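Side-chain contacts in AvrA (PDB 6BE0), which probably transfers acetyl groups from acetyl-CoA to serine and threonine residues of target proteins, as a YopJ-family effector that binds inositol hexakisphosphate: residues A[48-53]-A[294-299]; A[116-121]-A[139-144]. One frame throughout, in Å; residues are numbered along the deposited sequence.

Contact 1 of 2, residues A[48-53]-A[294-299]; sequences ERLESE and AEYKSL
Lys297 and Glu51 reach for each other from opposite directions and close a salt bridge, NZ donating to Glu51 OE2 at 3.0 Å. The ammonium meets OE2 on the syn side, 31° out of the carboxylate plane. Both chains run extended beyond CG (chi2 172° in Glu51), which lets two partly exposed residues span the gap between the helices. Beneath this bridge, Leu50 CD1 rests obliquely against the Tyr296 ring, 3.6 Å from CD2 and 3.7 Å from CE2. The phenol oxygen is satisfied outside the pair: Tyr296 OH is hydrogen-bonded to Asp68 OD1. Two polar pairings stay within one helix. Arg49 NH1 grips Glu53 OE2 at 2.8 Å, and Ala294 O accepts twice, from Ser298 N at 3.0 Å and from Ser298 OG at 2.9 Å, the donors arriving from opposite faces of the carbonyl plane. Partners from elsewhere in the fold satisfy Glu53 OE1, bonded to Tyr64 OH, and Glu295 OE2, salt-bridged to NZ of Lys195, a residue that binds inositol hexakisphosphate. The arrangement is that of a roughly antiparallel helix pair, in which helix 40-55 lies against the C-terminal helix 287-300 with an apolar seam under a peripheral ion pair.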
ATOM      1  N   GLU A  48      19.049   6.829 -12.630  1.00 37.71           N
ATOM      2  CA  GLU A  48      20.182   6.053 -13.122  1.00 39.55           C
ATOM      3  C   GLU A  48      20.817   5.252 -11.990  1.00 34.05           C
ATOM      4  O   GLU A  48      21.198   4.096 -12.181  1.00 39.15           O
ATOM      5  CB  GLU A  48      21.223   6.968 -13.774  1.00 35.86           C
ATOM      6  CG  GLU A  48      22.350   6.222 -14.488  1.00 37.33           C
ATOM      7  CD  GLU A  48      23.423   5.701 -13.544  1.00 38.08           C
ATOM      8  OE1 GLU A  48      23.701   6.362 -12.520  1.00 50.45           O
ATOM      9  OE2 GLU A  48      23.991   4.626 -13.829  1.00 45.46           O
ATOM     10  N   ARG A  49      20.929   5.862 -10.814  1.00 47.40           N
ATOM     11  CA  ARG A  49      21.499   5.177  -9.658  1.00 44.46           C
ATOM     12  C   ARG A  49      20.643   3.980  -9.259  1.00 42.13           C
ATOM     13  O   ARG A  49      21.172   2.924  -8.917  1.00 42.81           O
ATOM     14  CB  ARG A  49      21.648   6.133  -8.471  1.00 54.81           C
ATOM     15  CG  ARG A  49      22.700   7.215  -8.670  1.00 61.56           C
ATOM     16  CD  ARG A  49      23.116   7.859  -7.352  1.00 54.76           C
ATOM     17  NE  ARG A  49      21.983   8.416  -6.614  1.00 59.18           N
ATOM     18  CZ  ARG A  49      21.305   7.775  -5.663  1.00 74.95           C
ATOM     19  NH1 ARG A  49      21.633   6.538  -5.309  1.00 76.97           N
ATOM     20  NH2 ARG A  49      20.291   8.379  -5.058  1.00 60.61           N
ATOM     21  N   LEU A  50      19.325   4.146  -9.308  1.00 31.95           N
ATOM     22  CA  LEU A  50      18.403   3.069  -8.952  1.00 32.30           C
ATOM     23  C   LEU A  50      18.593   1.858  -9.856  1.00 30.67           C
ATOM     24  O   LEU A  50      18.639   0.722  -9.387  1.00 33.37           O
ATOM     25  CB  LEU A  50      16.951   3.546  -9.034  1.00 41.29           C
ATOM     26  CG  LEU A  50      16.521   4.654  -8.070  1.00 40.02           C
ATOM     27  CD1 LEU A  50      15.055   4.991  -8.286  1.00 40.48           C
ATOM     28  CD2 LEU A  50      16.768   4.252  -6.627  1.00 42.77           C
ATOM     29  N   GLU A  51      18.697   2.109 -11.156  1.00 43.07           N
ATOM     30  CA  GLU A  51      18.878   1.038 -12.127  1.00 43.40           C
ATOM     31  C   GLU A  51      20.248   0.392 -11.964  1.00 44.58           C
ATOM     32  O   GLU A  51      20.380  -0.828 -12.025  1.00 44.52           O
ATOM     33  CB  GLU A  51      18.705   1.578 -13.547  1.00 44.23           C
ATOM     34  CG  GLU A  51      17.286   2.030 -13.853  1.00 45.46           C
ATOM     35  CD  GLU A  51      17.168   2.728 -15.189  1.00 48.40           C
ATOM     36  OE1 GLU A  51      18.016   3.595 -15.483  1.00 55.62           O
ATOM     37  OE2 GLU A  51      16.230   2.404 -15.948  1.00 48.70           O
ATOM     38  N   SER A  52      21.264   1.222 -11.751  1.00 43.60           N
ATOM     39  CA  SER A  52      22.623   0.738 -11.533  1.00 47.17           C
ATOM     40  C   SER A  52      22.696  -0.152 -10.297  1.00 47.88           C
ATOM     41  O   SER A  52      23.323  -1.213 -10.317  1.00 45.88           O
ATOM     42  CB  SER A  52      23.590   1.914 -11.389  1.00 47.34           C
ATOM     43  OG  SER A  52      24.900   1.462 -11.103  1.00 59.75           O
ATOM     44  N   GLU A  53      22.047   0.290  -9.226  1.00 48.37           N
ATOM     45  CA  GLU A  53      22.076  -0.422  -7.954  1.00 47.41           C
ATOM     46  C   GLU A  53      21.380  -1.780  -8.043  1.00 46.05           C
ATOM     47  O   GLU A  53      21.679  -2.688  -7.268  1.00 48.11           O
ATOM     48  CB  GLU A  53      21.430   0.434  -6.865  1.00 51.22           C
ATOM     49  CG  GLU A  53      22.294   1.615  -6.438  1.00 49.59           C
ATOM     50  CD  GLU A  53      21.497   2.730  -5.789  1.00 47.65           C
ATOM     51  OE1 GLU A  53      20.308   2.515  -5.474  1.00 46.15           O
ATOM     52  OE2 GLU A  53      22.061   3.827  -5.597  1.00 51.67           O
ATOM     53  N   ALA A 294       9.783   3.164 -12.408  1.00 33.45           N
ATOM     54  CA  ALA A 294       8.683   3.524 -13.294  1.00 36.48           C
ATOM     55  C   ALA A 294       8.016   4.807 -12.816  1.00 35.14           C
ATOM     56  O   ALA A 294       7.786   5.732 -13.596  1.00 39.47           O
ATOM     57  CB  ALA A 294       7.666   2.396 -13.366  1.00 37.05           C
ATOM     58  N   GLU A 295       7.713   4.848 -11.523  1.00 38.19           N
ATOM     59  CA  GLU A 295       7.064   5.999 -10.910  1.00 34.53           C
ATOM     60  C   GLU A 295       7.889   7.273 -11.080  1.00 36.28           C
ATOM     61  O   GLU A 295       7.349   8.329 -11.413  1.00 36.99           O
ATOM     62  CB  GLU A 295       6.817   5.724  -9.427  1.00 32.35           C
ATOM     63  CG  GLU A 295       5.689   4.736  -9.158  1.00 34.81           C
ATOM     64  CD  GLU A 295       4.313   5.378  -9.222  1.00 36.30           C
ATOM     65  OE1 GLU A 295       4.186   6.477  -9.804  1.00 40.39           O
ATOM     66  OE2 GLU A 295       3.358   4.784  -8.681  1.00 33.16           O
ATOM     67  N   TYR A 296       9.196   7.171 -10.856  1.00 33.49           N
ATOM     68  CA  TYR A 296      10.086   8.320 -11.007  1.00 35.41           C
ATOM     69  C   TYR A 296      10.161   8.776 -12.461  1.00 37.56           C
ATOM     70  O   TYR A 296      10.095   9.971 -12.750  1.00 39.66           O
ATOM     71  CB  TYR A 296      11.495   7.991 -10.503  1.00 38.95           C
ATOM     72  CG  TYR A 296      11.637   7.886  -8.998  1.00 32.19           C
ATOM     73  CD1 TYR A 296      10.524   7.805  -8.168  1.00 32.35           C
ATOM     74  CD2 TYR A 296      12.892   7.877  -8.406  1.00 34.69           C
ATOM     75  CE1 TYR A 296      10.662   7.711  -6.795  1.00 31.95           C
ATOM     76  CE2 TYR A 296      13.038   7.785  -7.035  1.00 32.64           C
ATOM     77  CZ  TYR A 296      11.922   7.701  -6.235  1.00 29.31           C
ATOM     78  OH  TYR A 296      12.073   7.609  -4.872  1.00 28.76           O
ATOM     79  N   LYS A 297      10.308   7.819 -13.373  1.00 34.87           N
ATOM     80  CA  LYS A 297      10.434   8.130 -14.792  1.00 37.82           C
ATOM     81  C   LYS A 297       9.197   8.849 -15.320  1.00 39.38           C
ATOM     82  O   LYS A 297       9.296   9.689 -16.215  1.00 44.68           O
ATOM     83  CB  LYS A 297      10.679   6.856 -15.604  1.00 38.79           C
ATOM     84  CG  LYS A 297      12.114   6.351 -15.560  1.00 38.92           C
ATOM     85  CD  LYS A 297      12.302   5.157 -16.482  1.00 40.51           C
ATOM     86  CE  LYS A 297      13.739   4.670 -16.493  1.00 41.22           C
ATOM     87  NZ  LYS A 297      13.925   3.537 -17.441  1.00 43.24           N
ATOM     88  N   SER A 298       8.036   8.520 -14.764  1.00 45.84           N
ATOM     89  CA  SER A 298       6.784   9.137 -15.194  1.00 44.38           C
ATOM     90  C   SER A 298       6.775  10.634 -14.901  1.00 44.44           C
ATOM     91  O   SER A 298       6.168  11.412 -15.636  1.00 46.57           O
ATOM     92  CB  SER A 298       5.591   8.466 -14.509  1.00 40.43           C
ATOM     93  OG  SER A 298       5.500   7.097 -14.862  1.00 51.08           O
ATOM     94  N   LEU A 299       7.448  11.036 -13.826  1.00 46.89           N
ATOM     95  CA  LEU A 299       7.536  12.447 -13.468  1.00 51.75           C
ATOM     96  C   LEU A 299       8.380  13.214 -14.483  1.00 57.29           C
ATOM     97  O   LEU A 299       8.188  14.413 -14.684  1.00 59.47           O
ATOM     98  CB  LEU A 299       8.126  12.614 -12.065  1.00 46.29           C
ATOM     99  CG  LEU A 299       7.292  12.064 -10.906  1.00 42.18           C
ATOM    100  CD1 LEU A 299       8.086  12.124  -9.610  1.00 41.72           C
ATOM    101  CD2 LEU A 299       5.982  12.825 -10.763  1.00 41.36           C
TER

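Contact 2 of 2, residues A[116-121]-A[139-144]; sequences VNMGSS and VILFEP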
ATOM      1  N   VAL A 116       0.092   7.803   4.649  1.00 28.57           N
ATOM      2  CA  VAL A 116       0.420   8.367   5.952  1.00 28.68           C
ATOM      3  C   VAL A 116       1.787   7.901   6.436  1.00 28.74           C
ATOM      4  O   VAL A 116       2.058   6.704   6.511  1.00 28.64           O
ATOM      5  CB  VAL A 116      -0.655   8.005   7.008  1.00 28.67           C
ATOM      6  CG1 VAL A 116      -0.920   6.499   7.037  1.00 28.52           C
ATOM      7  CG2 VAL A 116      -0.258   8.527   8.391  1.00 28.89           C
ATOM      8  N   ASN A 117       2.648   8.863   6.753  1.00 29.00           N
ATOM      9  CA  ASN A 117       3.896   8.570   7.440  1.00 29.22           C
ATOM     10  C   ASN A 117       3.626   8.453   8.933  1.00 29.36           C
ATOM     11  O   ASN A 117       3.409   9.454   9.614  1.00 29.61           O
ATOM     12  CB  ASN A 117       4.946   9.647   7.172  1.00 29.59           C
ATOM     13  CG  ASN A 117       6.294   9.308   7.783  1.00 29.94           C
ATOM     14  OD1 ASN A 117       6.515   8.187   8.244  1.00 29.87           O
ATOM     15  ND2 ASN A 117       7.205  10.273   7.782  1.00 30.40           N
ATOM     16  N   MET A 118       3.637   7.224   9.435  1.00 49.61           N
ATOM     17  CA  MET A 118       3.254   6.959  10.815  1.00 50.05           C
ATOM     18  C   MET A 118       4.421   7.201  11.764  1.00 49.20           C
ATOM     19  O   MET A 118       4.223   7.459  12.949  1.00 59.11           O
ATOM     20  CB  MET A 118       2.748   5.523  10.959  1.00 48.55           C
ATOM     21  CG  MET A 118       1.879   5.054   9.797  1.00 48.21           C
ATOM     22  SD  MET A 118       0.464   4.073  10.318  1.00 53.84           S
ATOM     23  CE  MET A 118      -0.727   5.368  10.595  1.00 50.11           C
ATOM     24  N   GLY A 119       5.636   7.121  11.237  1.00 42.13           N
ATOM     25  CA  GLY A 119       6.828   7.308  12.042  1.00 50.90           C
ATOM     26  C   GLY A 119       7.072   8.759  12.406  1.00 47.19           C
ATOM     27  O   GLY A 119       6.582   9.668  11.735  1.00 52.80           O
ATOM     28  N   SER A 120       7.831   8.972  13.477  1.00 58.02           N
ATOM     29  CA  SER A 120       8.261  10.307  13.879  1.00 55.35           C
ATOM     30  C   SER A 120       9.719  10.529  13.484  1.00 55.14           C
ATOM     31  O   SER A 120      10.010  11.223  12.512  1.00 60.81           O
ATOM     32  CB  SER A 120       8.085  10.503  15.384  1.00 55.33           C
ATOM     33  OG  SER A 120       8.805  11.637  15.833  1.00 64.21           O
ATOM     34  N   SER A 121      10.630   9.918  14.234  1.00 48.66           N
ATOM     35  CA  SER A 121      12.058  10.016  13.944  1.00 55.85           C
ATOM     36  C   SER A 121      12.477   9.059  12.831  1.00 61.45           C
ATOM     37  O   SER A 121      13.664   8.779  12.660  1.00 50.16           O
ATOM     38  CB  SER A 121      12.883   9.727  15.201  1.00 50.70           C
ATOM     39  OG  SER A 121      14.265   9.930  14.957  1.00 55.39           O
ATOM     40  N   VAL A 139     -12.801   2.984   7.922  1.00 31.45           N
ATOM     41  CA  VAL A 139     -11.400   3.359   7.780  1.00 30.78           C
ATOM     42  C   VAL A 139     -10.535   2.120   7.957  1.00 30.52           C
ATOM     43  O   VAL A 139     -10.532   1.513   9.024  1.00 30.69           O
ATOM     44  CB  VAL A 139     -10.994   4.435   8.810  1.00 30.68           C
ATOM     45  CG1 VAL A 139      -9.538   4.841   8.627  1.00 30.11           C
ATOM     46  CG2 VAL A 139     -11.906   5.647   8.695  1.00 31.04           C
ATOM     47  N   ILE A 140      -9.805   1.746   6.910  1.00 33.31           N
ATOM     48  CA  ILE A 140      -8.955   0.561   6.961  1.00 32.22           C
ATOM     49  C   ILE A 140      -7.506   0.906   6.650  1.00 31.72           C
ATOM     50  O   ILE A 140      -7.188   1.382   5.561  1.00 31.56           O
ATOM     51  CB  ILE A 140      -9.442  -0.526   5.985  1.00 34.57           C
ATOM     52  CG1 ILE A 140     -10.888  -0.907   6.315  1.00 35.02           C
ATOM     53  CG2 ILE A 140      -8.534  -1.755   6.063  1.00 32.41           C
ATOM     54  CD1 ILE A 140     -11.512  -1.902   5.355  1.00 33.62           C
ATOM     55  N   LEU A 141      -6.636   0.652   7.623  1.00 29.58           N
ATOM     56  CA  LEU A 141      -5.205   0.873   7.474  1.00 29.23           C
ATOM     57  C   LEU A 141      -4.538  -0.397   6.965  1.00 29.22           C
ATOM     58  O   LEU A 141      -4.617  -1.443   7.605  1.00 29.42           O
ATOM     59  CB  LEU A 141      -4.591   1.301   8.811  1.00 29.22           C
ATOM     60  CG  LEU A 141      -3.066   1.441   8.877  1.00 29.01           C
ATOM     61  CD1 LEU A 141      -2.575   2.575   7.996  1.00 28.80           C
ATOM     62  CD2 LEU A 141      -2.623   1.648  10.317  1.00 34.17           C
ATOM     63  N   PHE A 142      -3.886  -0.304   5.810  1.00 28.86           N
ATOM     64  CA  PHE A 142      -3.190  -1.446   5.232  1.00 28.92           C
ATOM     65  C   PHE A 142      -1.690  -1.340   5.467  1.00 28.74           C
ATOM     66  O   PHE A 142      -1.059  -0.353   5.088  1.00 28.58           O
ATOM     67  CB  PHE A 142      -3.478  -1.557   3.734  1.00 29.03           C
ATOM     68  CG  PHE A 142      -4.909  -1.884   3.416  1.00 29.36           C
ATOM     69  CD1 PHE A 142      -5.843  -0.877   3.240  1.00 29.42           C
ATOM     70  CD2 PHE A 142      -5.321  -3.198   3.296  1.00 29.72           C
ATOM     71  CE1 PHE A 142      -7.159  -1.177   2.949  1.00 29.84           C
ATOM     72  CE2 PHE A 142      -6.638  -3.503   3.004  1.00 30.15           C
ATOM     73  CZ  PHE A 142      -7.555  -2.492   2.831  1.00 30.22           C
ATOM     74  N   GLU A 143      -1.135  -2.364   6.109  1.00 29.73           N
ATOM     75  CA  GLU A 143       0.302  -2.475   6.309  1.00 29.71           C
ATOM     76  C   GLU A 143       0.866  -3.477   5.306  1.00 32.61           C
ATOM     77  O   GLU A 143       0.521  -4.658   5.360  1.00 30.12           O
ATOM     78  CB  GLU A 143       0.615  -2.915   7.740  1.00 29.88           C
ATOM     79  CG  GLU A 143       0.301  -1.869   8.802  1.00 29.83           C
ATOM     80  CD  GLU A 143       1.214  -0.656   8.730  1.00 31.93           C
ATOM     81  OE1 GLU A 143       2.235  -0.713   8.014  1.00 29.67           O
ATOM     82  OE2 GLU A 143       0.908   0.357   9.394  1.00 31.53           O
ATOM     83  N   PRO A 144       1.716  -3.012   4.371  1.00 30.32           N
ATOM     84  CA  PRO A 144       2.265  -3.954   3.389  1.00 30.57           C
ATOM     85  C   PRO A 144       3.115  -5.057   4.021  1.00 30.84           C
ATOM     86  O   PRO A 144       3.141  -6.173   3.504  1.00 31.14           O
ATOM     87  CB  PRO A 144       3.122  -3.060   2.485  1.00 30.55           C
ATOM     88  CG  PRO A 144       2.544  -1.699   2.640  1.00 30.27           C
ATOM     89  CD  PRO A 144       2.092  -1.621   4.063  1.00 30.13           C
TER
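The carboxylate of Glu143 meets Met118 through one oxygen: SD lies 3.9 Å from OE2, nearly on the extension of the CD-OE2 bond (about 160°), so the sulfur sits beyond the oxygen and not over the flat group. Glu143 CG stands anti to its carbonyl carbon and the chain bends at chi2 (-68°), which carries the carboxylate to the thioether. The Phe142 ring has Ile140 CG2 3.3 Å above one face, offset toward the rim, and touches Val127 and Val175. At the end of strand 111-117, the Asn117 amide closes an Asx turn: Gly119 N reaches OD1 at 3.3 Å from above the carbonyl plane (53° out of it), and His124 N also bonds to OD1. Across the contact, Met118 and Leu141 reach toward each other tip to tip, with SD 3.9 Å from Leu141 CD2 and CE 4.2 Å from the same methyl. Val116 CG1 approaches Leu141 CD1 more loosely, at 4.4 Å. No hydrogen bond crosses the contact. OE1 of Glu143 bonds His124 NE2, its main polar partner, and Ser126 OG bonds OE2 weakly. The chemistry implies an apolar flank beside a Glu-His pair, consistent with the His-Glu part of the YopJ-family catalytic triad.

Overall arrangement
Contact 1 joins two helices near the chain termini, about 19 Å from the centre of the chain. Contact 2 lies about 9 Å from it, between side chains of two non-adjacent strands of the mixed sheet and the turn after the first. They share no helix or strand: their centres are 25 Å apart, although contact 2 is nested in the loop that contact 1 closes. Partly buried contact 1 combines an apolar pair with a cross-helix ion pair, the side chain of Lys297 about 11 Å from the bound inositol hexakisphosphate. In mostly buried contact 2, thioether and aliphatic groups meet and a carboxylate oxygen approaches the thioether, without hydrogen bond or ion pair across; His124, just before strand 125-133, and more weakly Ser126 on it, supply polar partners.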